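Local structure of iota-carrageenase (Alteromonas sp., 1H80) at residues A[39-42]-A[43-46]; A[127-130]-A[131-134]; A[186-189]-A[190-193]; A[211-214]-A[215-218]; A[366-369]-A[370-373]. The protein hydrolyses the 1,4-beta linkages of iota-carrageenan, a sulfated red-algal galactan, with inversion of anomeric configuration, using a beta-helix fold. All coordinates share one frame; numbering follows the deposited sequence.

Contact 1: A[39-42]-A[43-46]; sequences SNAL and QRAI
Ser39 and Gln43 open the first turns of helix 39-50, which lies toward one end of the beta-helix, against strands 56-60 and 64-71. A ladder of i to i+4 backbone bonds joins the two halves, starting with Gln43 N to Ser39 O at 2.8 Å. Serine suits this first turn because its short side chain can reach back past the helix start: Ser39 OG bonds to Asp37. Gln43, on the same flank, sends its amide to Gln71 and Asn47. Asn40, next along the chain, accepts Arg44 N on its backbone O and, with CG anti to its own backbone N (chi1 179°), turns its amide to meet the arginine as well. Arg44 NE donates to Asn40 OD1 at 2.8 Å, almost straight (164°); the oxygen lies in the guanidinium plane, whereas NE stands well above the plane of the amide. One water joins the same two groups, donating to Asn40 OD1 and accepting from Arg44 NH2 at 3.0 Å, while NH2 is also held by the carbonyl of Phe28. This polar pair occupies the exposed flank. Arg44 folds back over Ala41, whose CA lies over one guanidinium face, 3.6 Å from Arg44 NH2; the small, buried methyl of the alanine packs on Ala30. Leu42 begins the apolar flank, packing on Phe67, Ile70 and Leu58. Its carbonyl O accepts Ile46 N at 2.9 Å, and the two branched side chains meet one turn apart, Leu42 CG lying 3.8 Å from Ile46 CD1.

Contact 2: A[127-130]-A[131-134]; sequences SRDK and NLAV. With NA (sodium ion), chain H.
Leu132 packs back against Ser127 and Asp129, and this is the close-fitting part of the bend that leads into strand 132-141 of the beta-helix. Its CD1 touches the serine hydroxyl and sits 3.3 Å from Asp129 O. CD2 faces the carboxylate, 3.6 Å from Asp129 OD2. Leucine suits the spot because its two methyls touch different parts of the bend, and both residues of the Asp129-Leu132 pair are buried. The bend has its own fastening: Ser127 OG accepts Asp129 N, an ST turn. Asp129 ties down the next step, its OD1 taking Asn131 N at 3.0 Å from above the carboxylate plane, and its OD2 bonds to His97, so each oxygen of the group has a partner. The exposed side is held by polar groups and a water rather than by packing. Lys130, its CG placed between backbone N and carbonyl carbon (chi1 72°), runs alongside Asn131 in the same direction and curls at its far end, bringing NZ within 2.8 Å of Asn131 OD1. On the other branch of the amide, a water accepts from Asn131 ND2 and donates to Asp129 OD1. On the strand itself, Leu132 O binds the sodium ion at 2.2 Å, and Thr155, Ile156, Phe157 and a water complete the site. Strand 97-102 flanks the segment through backbone bonds to His97, Leu99 and Phe100, with Pro88 of strand 85-88 touching Ser127 and Leu132.

Contact 3: A[186-189]-A[190-193]; sequences NALF and GYGL
Leu188 lays its CD2 methyl against the edge of the Tyr191 ring, nearly in the ring plane, 3.8 Å from Tyr191 CD2. The two side chains run side by side in the same direction because a type I beta turn from Leu188 to Tyr191 brings their bases together. Its closing bond, Tyr191 N to Leu188 O, is 2.9 Å long and fairly straight (161°), the donor standing above the carbonyl plane. Both side chains also touch Ile156, part of the neighbouring sodium-site loop. At the first corner of the turn, Phe189 has CG set between its backbone N and carbonyl carbon (chi1 68°), which folds the ring back beside the chain: Phe189 CG comes within 3.1 Å of Gly190 N. The Phe189 and Trp392 rings pack edge-to-face. Gly190 takes the second corner, where a side chain could also be accommodated. Gly192, just past the turn, is different: at its backbone angles a CB would press on the preceding carbonyl. Ala187 and Gly192 flank the turn, Ala187 CB lying 4.0 Å from Gly192 CA. The loop thus carries the chain from strand 177-185 to strand 194-196 of the beta-helix. One internal bond closes the turn, with Leu188 and Tyr191 packed beside it, while Tyr191 O is held by Arg216 NH2; the chemistry implies that polar backbone groups of this buried turn are satisfied partly by the neighbouring coil.

Contact 4: A[211-214]-A[215-218]; sequences GGIA and LRME
Ile213 and Arg216 approach across a corner in the backbone at Ala214 and Leu215, with CA atoms 5.7 Å apart, where the chain passes from one face of the beta-helix into strand 216-218. The two side chains cross at about a right angle. Ile213 CD1 rests over one face of the guanidinium, 3.4 Å above its plane and shifted toward the rim, 3.6 Å from Arg216 CZ. Isoleucine suits this because its CG1-CD1 arm reaches over the guanidinium while CG2 lies at the corner, 3.6 Å from Leu215 O. The arginine reaches its place with CG anti to the backbone N (chi1 -174°) and a bend farther out, at chi3. A water bridges the segments, donating to Ile213 O at 2.9 Å and accepting from Arg216 NE at the edge of the group. Along the strand, Arg216 NH1 makes a salt bridge of 3.1 Å to Glu218 OE1, meeting the oxygen nearly along its C-O bond; Glu218 OE2 bonds in turn to His254. NH2 is held by the carbonyl of Tyr191. Gly212, with positive phi, takes a conformation that favours glycine, and Leu215 turns its side chain to Ile194, Ala237 and Ile240. Each guanidinium nitrogen therefore has a polar partner while a hydrocarbon covers one face, which is consistent with a guanidinium held in one orientation, its buried charge probably compensated in part by Glu218.

Contact 5: A[366-369]-A[370-373]; sequences LKQD and QLDY
Hydrogen bonds between Lys367 and Gln370 run in both directions and do most of the fastening. Lys367 N donates to Gln370 OE1 at 2.9 Å, nearly straight at 173° though from above the amide plane, and Gln370 N returns to Lys367 O at 3.0 Å. Glutamine suits this position: its chain leaves with CG beside the backbone N (chi1 -61°), extends, and is long enough to carry its carbonyl back to the start of the turn. Lys367 CB comes 3.6 Å from Gln370 OE1 as the two side chains cross. A further i to i+3 bond, one residue on, joins Leu371 N to Gln368 O at 3.2 Å, and Tyr373 N does the same to Gln370 O. These bonds wind the chain into successive turns just after strand 364-366 of this beta-helix protein, at the start of the long loop between strands 364-366 and 399-401. Water supplies a further polar link, donating to Gln368 O at 2.8 Å and accepting from Asp372 N. Two side-chain ends have partners outside the turns: Lys367 NZ bonds to Gln397 O, and Gln368 NE2 to the hydroxyls of Tyr399 and Tyr452. Apolar contacts are fewer. Leu366 CD1 meets Leu371 CD2 at 4.2 Å, and Leu366 also packs on Phe374 and Leu404. A polar group makes a separate van der Waals contact: exposed Asp369 turns its carboxylate across the Gln370 chain, OD1 standing 3.4 Å from Gln370 CG, with the carboxylate and amide planes 36° apart.

The five contacts follow one another in series along a single chain and are spread along much of the beta-helix. Contact 1 lies toward one end, on helix 39-50, and contact 5 on the opposite side of the chain's centre, with centres 47 Å apart. Contacts 2, 3 and 4 lie between, at loops and corners leading into strands 132-141, 194-196 and 216-218. Contacts 2 and 3 are 12 Å apart by centres; contact 2 supplies a sodium ligand, and the Tyr191 side chain of contact 3 lies about 6 Å from a sodium ion. Contacts 3 and 4, only 7 Å apart by centres, are joined directly: Tyr191 O accepts Ile213 N at 2.9 Å, so adjacent coils share bonds. Contact 5 touches contact 3 where Lys367 packs on Phe189.

Contact 1: A[39-42]-A[43-46]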
loop_
_atom_site.group_PDB
_atom_site.type_symbol
_atom_site.label_atom_id
_atom_site.label_comp_id
_atom_site.label_asym_id
_atom_site.label_seq_id
_atom_site.Cartn_x
_atom_site.Cartn_y
_atom_site.Cartn_z
ATOM N N SER A 39 19.088 16.154 -6.626
ATOM C CA SER A 39 17.730 16.640 -6.834
ATOM C C SER A 39 17.587 17.779 -7.835
ATOM O O SER A 39 16.701 17.748 -8.689
ATOM C CB SER A 39 17.119 17.067 -5.497
ATOM O OG SER A 39 17.055 15.973 -4.599
ATOM N N ASN A 40 18.439 18.794 -7.729
ATOM C CA ASN A 40 18.343 19.920 -8.642
ATOM C C ASN A 40 18.575 19.491 -10.085
ATOM O O ASN A 40 17.879 19.949 -10.986
ATOM C CB ASN A 40 19.337 21.019 -8.254
ATOM C CG ASN A 40 19.287 22.206 -9.199
ATOM O OD1 ASN A 40 20.194 22.408 -10.007
ATOM N ND2 ASN A 40 18.218 22.988 -9.112
ATOM N N ALA A 41 19.546 18.609 -10.296
ATOM C CA ALA A 41 19.845 18.125 -11.641
ATOM C C ALA A 41 18.604 17.456 -12.216
ATOM O O ALA A 41 18.206 17.727 -13.349
ATOM C CB ALA A 41 21.002 17.137 -11.598
ATOM N N LEU A 42 17.991 16.581 -11.425
ATOM C CA LEU A 42 16.797 15.882 -11.878
ATOM C C LEU A 42 15.639 16.844 -12.103
ATOM O O LEU A 42 14.913 16.725 -13.089
ATOM C CB LEU A 42 16.395 14.797 -10.874
ATOM C CG LEU A 42 15.119 14.015 -11.213
ATOM C CD1 LEU A 42 15.215 13.426 -12.619
ATOM C CD2 LEU A 42 14.919 12.915 -10.187
ATOM N N GLN A 43 15.463 17.811 -11.206
ATOM C CA GLN A 43 14.367 18.750 -11.375
ATOM C C GLN A 43 14.558 19.590 -12.634
ATOM O O GLN A 43 13.600 19.857 -13.354
ATOM C CB GLN A 43 14.234 19.661 -10.156
ATOM C CG GLN A 43 12.939 20.455 -10.157
ATOM C CD GLN A 43 11.723 19.562 -10.041
ATOM O OE1 GLN A 43 11.532 18.891 -9.025
ATOM N NE2 GLN A 43 10.895 19.544 -11.081
ATOM N N ARG A 44 15.793 20.010 -12.900
ATOM C CA ARG A 44 16.061 20.792 -14.102
ATOM C C ARG A 44 15.765 19.959 -15.347
ATOM O O ARG A 44 15.235 20.473 -16.329
ATOM C CB ARG A 44 17.514 21.270 -14.134
ATOM C CG ARG A 44 17.781 22.443 -13.202
ATOM C CD ARG A 44 19.176 23.024 -13.384
ATOM N NE ARG A 44 20.221 22.167 -12.838
ATOM C CZ ARG A 44 21.090 21.479 -13.571
ATOM N NH1 ARG A 44 21.047 21.542 -14.896
ATOM N NH2 ARG A 44 22.006 20.729 -12.975
ATOM N N ALA A 45 16.107 18.676 -15.299
ATOM C CA ALA A 45 15.867 17.784 -16.434
ATOM C C ALA A 45 14.371 17.660 -16.684
ATOM O O ALA A 45 13.899 17.798 -17.812
ATOM C CB ALA A 45 16.467 16.413 -16.159
ATOM N N ILE A 46 13.628 17.384 -15.619
ATOM C CA ILE A 46 12.181 17.252 -15.711
ATOM C C ILE A 46 11.558 18.533 -16.259
ATOM O O ILE A 46 10.727 18.494 -17.163
ATOM C CB ILE A 46 11.587 16.933 -14.322
ATOM C CG1 ILE A 46 11.973 15.509 -13.927
ATOM C CG2 ILE A 46 10.078 17.118 -14.326
ATOM C CD1 ILE A 46 11.702 15.192 -12.474
HETATM O O HOH W 1 22.627 20.521 -10.017
#

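Contact 2: A[127-130]-A[131-134]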
loop_
_atom_site.group_PDB
_atom_site.type_symbol
_atom_site.label_atom_id
_atom_site.label_comp_id
_atom_site.label_asym_id
_atom_site.label_seq_id
_atom_site.Cartn_x
_atom_site.Cartn_y
_atom_site.Cartn_z
ATOM N N SER A 127 19.397 5.302 5.302
ATOM C CA SER A 127 18.768 6.586 5.585
ATOM C C SER A 127 18.465 6.781 7.062
ATOM O O SER A 127 18.082 5.841 7.757
ATOM C CB SER A 127 17.470 6.732 4.790
ATOM O OG SER A 127 16.819 7.949 5.114
ATOM N N ARG A 128 18.637 8.011 7.532
ATOM C CA ARG A 128 18.363 8.345 8.923
ATOM C C ARG A 128 16.939 8.883 9.021
ATOM O O ARG A 128 16.441 9.177 10.107
ATOM C CB ARG A 128 19.356 9.401 9.416
ATOM N N ASP A 129 16.291 9.004 7.867
ATOM C CA ASP A 129 14.929 9.515 7.772
ATOM C C ASP A 129 13.943 8.351 7.848
ATOM O O ASP A 129 14.013 7.424 7.040
ATOM C CB ASP A 129 14.759 10.246 6.437
ATOM C CG ASP A 129 13.535 11.137 6.402
ATOM O OD1 ASP A 129 12.614 10.950 7.226
ATOM O OD2 ASP A 129 13.493 12.029 5.528
ATOM N N LYS A 130 13.027 8.389 8.810
ATOM C CA LYS A 130 12.053 7.313 8.945
ATOM C C LYS A 130 10.724 7.639 8.262
ATOM O O LYS A 130 9.892 6.759 8.066
ATOM C CB LYS A 130 11.799 6.998 10.422
ATOM C CG LYS A 130 11.000 8.058 11.152
ATOM C CD LYS A 130 10.619 7.593 12.549
ATOM C CE LYS A 130 9.712 8.606 13.229
ATOM N NZ LYS A 130 8.463 8.825 12.447
ATOM N N ASN A 131 10.527 8.903 7.905
ATOM C CA ASN A 131 9.291 9.330 7.253
ATOM C C ASN A 131 9.520 9.440 5.755
ATOM O O ASN A 131 9.650 10.540 5.218
ATOM C CB ASN A 131 8.858 10.677 7.816
ATOM C CG ASN A 131 8.725 10.647 9.320
ATOM O OD1 ASN A 131 8.022 9.799 9.865
ATOM N ND2 ASN A 131 9.401 11.566 10.001
ATOM N N LEU A 132 9.551 8.292 5.087
ATOM C CA LEU A 132 9.813 8.247 3.654
ATOM C C LEU A 132 8.841 7.441 2.808
ATOM O O LEU A 132 8.454 6.335 3.168
ATOM C CB LEU A 132 11.206 7.670 3.411
ATOM C CG LEU A 132 12.443 8.441 3.863
ATOM C CD1 LEU A 132 13.660 7.532 3.792
ATOM C CD2 LEU A 132 12.625 9.663 2.976
ATOM N N ALA A 133 8.465 8.013 1.671
ATOM C CA ALA A 133 7.610 7.343 0.701
ATOM C C ALA A 133 8.382 7.512 -0.604
ATOM O O ALA A 133 9.136 8.474 -0.759
ATOM C CB ALA A 133 6.256 8.025 0.607
ATOM N N VAL A 134 8.226 6.575 -1.532
ATOM C CA VAL A 134 8.931 6.683 -2.801
ATOM C C VAL A 134 8.166 7.620 -3.734
ATOM O O VAL A 134 8.740 8.544 -4.311
ATOM C CB VAL A 134 9.090 5.301 -3.461
ATOM C CG1 VAL A 134 9.824 5.433 -4.782
ATOM C CG2 VAL A 134 9.854 4.374 -2.527
HETATM NA NA NA H . 7.863 4.332 4.006
HETATM O O HOH W 2 11.593 13.279 8.358
HETATM O O HOH W 3 8.489 2.680 2.339
#

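Contact 3: A[186-189]-A[190-193]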
loop_
_atom_site.group_PDB
_atom_site.type_symbol
_atom_site.label_atom_id
_atom_site.label_comp_id
_atom_site.label_asym_id
_atom_site.label_seq_id
_atom_site.Cartn_x
_atom_site.Cartn_y
_atom_site.Cartn_z
ATOM N N ASN A 186 11.530 -5.691 3.613
ATOM C CA ASN A 186 11.529 -5.199 4.985
ATOM C C ASN A 186 10.639 -3.989 5.268
ATOM O O ASN A 186 11.104 -2.957 5.753
ATOM C CB ASN A 186 12.974 -4.908 5.408
ATOM C CG ASN A 186 13.122 -4.772 6.910
ATOM O OD1 ASN A 186 12.372 -5.382 7.670
ATOM N ND2 ASN A 186 14.101 -3.984 7.345
ATOM N N ALA A 187 9.351 -4.130 4.980
ATOM C CA ALA A 187 8.391 -3.060 5.228
ATOM C C ALA A 187 7.884 -3.137 6.668
ATOM O O ALA A 187 7.870 -4.213 7.275
ATOM C CB ALA A 187 7.215 -3.182 4.268
ATOM N N LEU A 188 7.479 -1.995 7.210
ATOM C CA LEU A 188 6.936 -1.937 8.563
ATOM C C LEU A 188 5.511 -2.482 8.486
ATOM O O LEU A 188 4.796 -2.225 7.517
ATOM C CB LEU A 188 6.929 -0.492 9.061
ATOM C CG LEU A 188 6.409 -0.213 10.471
ATOM C CD1 LEU A 188 7.198 -1.011 11.502
ATOM C CD2 LEU A 188 6.527 1.279 10.741
ATOM N N PHE A 189 5.092 -3.219 9.509
ATOM C CA PHE A 189 3.766 -3.830 9.511
ATOM C C PHE A 189 2.591 -2.908 9.204
ATOM O O PHE A 189 1.633 -3.326 8.558
ATOM C CB PHE A 189 3.499 -4.529 10.853
ATOM C CG PHE A 189 3.369 -3.589 12.017
ATOM C CD1 PHE A 189 4.499 -3.116 12.681
ATOM C CD2 PHE A 189 2.113 -3.167 12.447
ATOM C CE1 PHE A 189 4.379 -2.240 13.757
ATOM C CE2 PHE A 189 1.983 -2.288 13.526
ATOM C CZ PHE A 189 3.120 -1.825 14.180
ATOM N N GLY A 190 2.662 -1.667 9.667
ATOM C CA GLY A 190 1.567 -0.738 9.451
ATOM C C GLY A 190 1.514 -0.133 8.066
ATOM O O GLY A 190 0.608 0.642 7.757
ATOM N N TYR A 191 2.468 -0.495 7.223
ATOM C CA TYR A 191 2.498 0.067 5.889
ATOM C C TYR A 191 2.683 -0.973 4.803
ATOM O O TYR A 191 1.962 -1.962 4.775
ATOM C CB TYR A 191 3.564 1.158 5.841
ATOM C CG TYR A 191 3.275 2.224 6.875
ATOM C CD1 TYR A 191 2.326 3.212 6.628
ATOM C CD2 TYR A 191 3.872 2.183 8.134
ATOM C CE1 TYR A 191 1.970 4.133 7.608
ATOM C CE2 TYR A 191 3.524 3.105 9.126
ATOM C CZ TYR A 191 2.571 4.074 8.852
ATOM O OH TYR A 191 2.204 4.985 9.817
ATOM N N GLY A 192 3.632 -0.752 3.905
ATOM C CA GLY A 192 3.826 -1.702 2.833
ATOM C C GLY A 192 4.085 -1.004 1.517
ATOM O O GLY A 192 4.548 0.132 1.477
ATOM N N LEU A 193 3.741 -1.675 0.428
ATOM C CA LEU A 193 4.006 -1.139 -0.895
ATOM C C LEU A 193 3.056 -0.049 -1.382
ATOM O O LEU A 193 3.484 1.075 -1.651
ATOM C CB LEU A 193 4.055 -2.304 -1.885
ATOM C CG LEU A 193 4.491 -2.041 -3.324
ATOM C CD1 LEU A 193 5.701 -1.126 -3.373
ATOM C CD2 LEU A 193 4.801 -3.388 -3.969
#

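Contact 4: A[211-214]-A[215-218]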
loop_
_atom_site.group_PDB
_atom_site.type_symbol
_atom_site.label_atom_id
_atom_site.label_comp_id
_atom_site.label_asym_id
_atom_site.label_seq_id
_atom_site.Cartn_x
_atom_site.Cartn_y
_atom_site.Cartn_z
ATOM N N GLY A 211 6.477 -7.891 4.486
ATOM C CA GLY A 211 6.103 -7.119 5.655
ATOM C C GLY A 211 4.935 -6.218 5.281
ATOM O O GLY A 211 4.776 -5.857 4.110
ATOM N N GLY A 212 4.107 -5.867 6.258
ATOM C CA GLY A 212 2.973 -5.000 5.983
ATOM C C GLY A 212 1.985 -5.576 4.982
ATOM O O GLY A 212 1.713 -6.773 4.980
ATOM N N ILE A 213 1.447 -4.714 4.125
ATOM C CA ILE A 213 0.476 -5.131 3.119
ATOM C C ILE A 213 0.908 -4.622 1.747
ATOM O O ILE A 213 1.296 -3.461 1.601
ATOM C CB ILE A 213 -0.917 -4.588 3.467
ATOM C CG1 ILE A 213 -1.370 -5.212 4.788
ATOM C CG2 ILE A 213 -1.915 -4.899 2.354
ATOM C CD1 ILE A 213 -2.657 -4.675 5.292
ATOM N N ALA A 214 0.848 -5.494 0.744
ATOM C CA ALA A 214 1.261 -5.107 -0.604
ATOM C C ALA A 214 0.309 -4.094 -1.233
ATOM O O ALA A 214 0.731 -3.030 -1.687
ATOM C CB ALA A 214 1.378 -6.343 -1.487
ATOM N N LEU A 215 -0.973 -4.435 -1.270
ATOM C CA LEU A 215 -1.981 -3.546 -1.837
ATOM C C LEU A 215 -2.969 -3.229 -0.728
ATOM O O LEU A 215 -3.926 -3.966 -0.489
ATOM C CB LEU A 215 -2.689 -4.219 -3.011
ATOM C CG LEU A 215 -3.766 -3.373 -3.697
ATOM C CD1 LEU A 215 -3.191 -2.020 -4.136
ATOM C CD2 LEU A 215 -4.304 -4.140 -4.890
ATOM N N ARG A 216 -2.718 -2.117 -0.054
ATOM C CA ARG A 216 -3.529 -1.685 1.069
ATOM C C ARG A 216 -4.596 -0.689 0.639
ATOM O O ARG A 216 -4.344 0.511 0.549
ATOM C CB ARG A 216 -2.613 -1.061 2.120
ATOM C CG ARG A 216 -3.290 -0.682 3.419
ATOM C CD ARG A 216 -2.325 0.115 4.281
ATOM N NE ARG A 216 -1.252 -0.708 4.836
ATOM C CZ ARG A 216 -1.360 -1.397 5.969
ATOM N NH1 ARG A 216 -2.490 -1.356 6.662
ATOM N NH2 ARG A 216 -0.343 -2.124 6.413
ATOM N N MET A 217 -5.791 -1.195 0.364
ATOM C CA MET A 217 -6.876 -0.328 -0.051
ATOM C C MET A 217 -7.619 0.112 1.194
ATOM O O MET A 217 -8.770 -0.253 1.432
ATOM C CB MET A 217 -7.771 -1.062 -1.039
ATOM C CG MET A 217 -7.024 -1.323 -2.345
ATOM S SD MET A 217 -7.872 -2.365 -3.508
ATOM C CE MET A 217 -7.513 -3.992 -2.795
ATOM N N GLU A 218 -6.903 0.895 1.993
ATOM C CA GLU A 218 -7.407 1.439 3.244
ATOM C C GLU A 218 -7.559 2.935 3.003
ATOM O O GLU A 218 -6.612 3.713 3.140
ATOM C CB GLU A 218 -6.404 1.142 4.364
ATOM C CG GLU A 218 -6.783 1.686 5.727
ATOM C CD GLU A 218 -6.051 0.977 6.855
ATOM O OE1 GLU A 218 -4.858 0.644 6.678
ATOM O OE2 GLU A 218 -6.668 0.761 7.920
HETATM O O HOH W 4 0.594 -0.747 2.317
#

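Contact 5: A[366-369]-A[370-373]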
loop_
_atom_site.group_PDB
_atom_site.type_symbol
_atom_site.label_atom_id
_atom_site.label_comp_id
_atom_site.label_asym_id
_atom_site.label_seq_id
_atom_site.Cartn_x
_atom_site.Cartn_y
_atom_site.Cartn_z
ATOM N N LEU A 366 1.234 -10.277 12.779
ATOM C CA LEU A 366 -0.065 -10.531 13.380
ATOM C C LEU A 366 -0.491 -9.397 14.291
ATOM O O LEU A 366 0.333 -8.783 14.959
ATOM C CB LEU A 366 -0.018 -11.830 14.194
ATOM C CG LEU A 366 0.373 -13.096 13.431
ATOM C CD1 LEU A 366 0.613 -14.246 14.406
ATOM C CD2 LEU A 366 -0.729 -13.447 12.442
ATOM N N LYS A 367 -1.789 -9.122 14.312
ATOM C CA LYS A 367 -2.329 -8.083 15.171
ATOM C C LYS A 367 -2.788 -8.760 16.454
ATOM O O LYS A 367 -3.170 -9.932 16.449
ATOM C CB LYS A 367 -3.511 -7.386 14.496
ATOM C CG LYS A 367 -3.143 -6.671 13.205
ATOM C CD LYS A 367 -2.092 -5.585 13.429
ATOM C CE LYS A 367 -2.632 -4.452 14.289
ATOM N NZ LYS A 367 -1.647 -3.342 14.454
ATOM N N GLN A 368 -2.745 -8.030 17.560
ATOM C CA GLN A 368 -3.155 -8.611 18.831
ATOM C C GLN A 368 -4.574 -9.173 18.799
ATOM O O GLN A 368 -4.829 -10.233 19.375
ATOM C CB GLN A 368 -3.049 -7.575 19.949
ATOM C CG GLN A 368 -3.188 -8.177 21.338
ATOM C CD GLN A 368 -3.099 -7.129 22.423
ATOM O OE1 GLN A 368 -4.083 -6.461 22.734
ATOM N NE2 GLN A 368 -1.911 -6.965 22.992
ATOM N N ASP A 369 -5.494 -8.477 18.131
ATOM C CA ASP A 369 -6.879 -8.935 18.074
ATOM C C ASP A 369 -7.097 -10.124 17.144
ATOM O O ASP A 369 -8.233 -10.494 16.858
ATOM C CB ASP A 369 -7.827 -7.782 17.696
ATOM C CG ASP A 369 -7.662 -7.314 16.257
ATOM O OD1 ASP A 369 -6.789 -7.837 15.535
ATOM O OD2 ASP A 369 -8.421 -6.406 15.847
ATOM N N GLN A 370 -6.004 -10.723 16.682
ATOM C CA GLN A 370 -6.080 -11.891 15.811
ATOM C C GLN A 370 -5.497 -13.109 16.521
ATOM O O GLN A 370 -5.748 -14.243 16.125
ATOM C CB GLN A 370 -5.291 -11.662 14.519
ATOM C CG GLN A 370 -5.776 -10.496 13.678
ATOM C CD GLN A 370 -4.893 -10.257 12.469
ATOM O OE1 GLN A 370 -3.673 -10.412 12.540
ATOM N NE2 GLN A 370 -5.503 -9.858 11.356
ATOM N N LEU A 371 -4.722 -12.864 17.573
ATOM C CA LEU A 371 -4.070 -13.943 18.315
ATOM C C LEU A 371 -4.996 -15.010 18.875
ATOM O O LEU A 371 -4.601 -16.170 18.998
ATOM C CB LEU A 371 -3.231 -13.371 19.456
ATOM C CG LEU A 371 -2.064 -12.463 19.071
ATOM C CD1 LEU A 371 -1.337 -12.028 20.336
ATOM C CD2 LEU A 371 -1.114 -13.199 18.132
ATOM N N ASP A 372 -6.221 -14.629 19.213
ATOM C CA ASP A 372 -7.164 -15.585 19.772
ATOM C C ASP A 372 -7.602 -16.631 18.753
ATOM O O ASP A 372 -8.164 -17.661 19.115
ATOM C CB ASP A 372 -8.383 -14.852 20.339
ATOM C CG ASP A 372 -8.046 -14.024 21.572
ATOM O OD1 ASP A 372 -6.866 -14.016 21.993
ATOM O OD2 ASP A 372 -8.966 -13.381 22.123
ATOM N N TYR A 373 -7.340 -16.375 17.475
ATOM C CA TYR A 373 -7.719 -17.336 16.455
ATOM C C TYR A 373 -6.786 -18.543 16.427
ATOM O O TYR A 373 -6.991 -19.476 15.657
ATOM C CB TYR A 373 -7.785 -16.653 15.087
ATOM C CG TYR A 373 -8.954 -15.702 14.987
ATOM C CD1 TYR A 373 -10.264 -16.165 15.123
ATOM C CD2 TYR A 373 -8.753 -14.335 14.795
ATOM C CE1 TYR A 373 -11.347 -15.291 15.076
ATOM C CE2 TYR A 373 -9.831 -13.451 14.745
ATOM C CZ TYR A 373 -11.123 -13.938 14.888
ATOM O OH TYR A 373 -12.188 -13.065 14.857
HETATM O O HOH W 5 -7.019 -11.903 19.676
#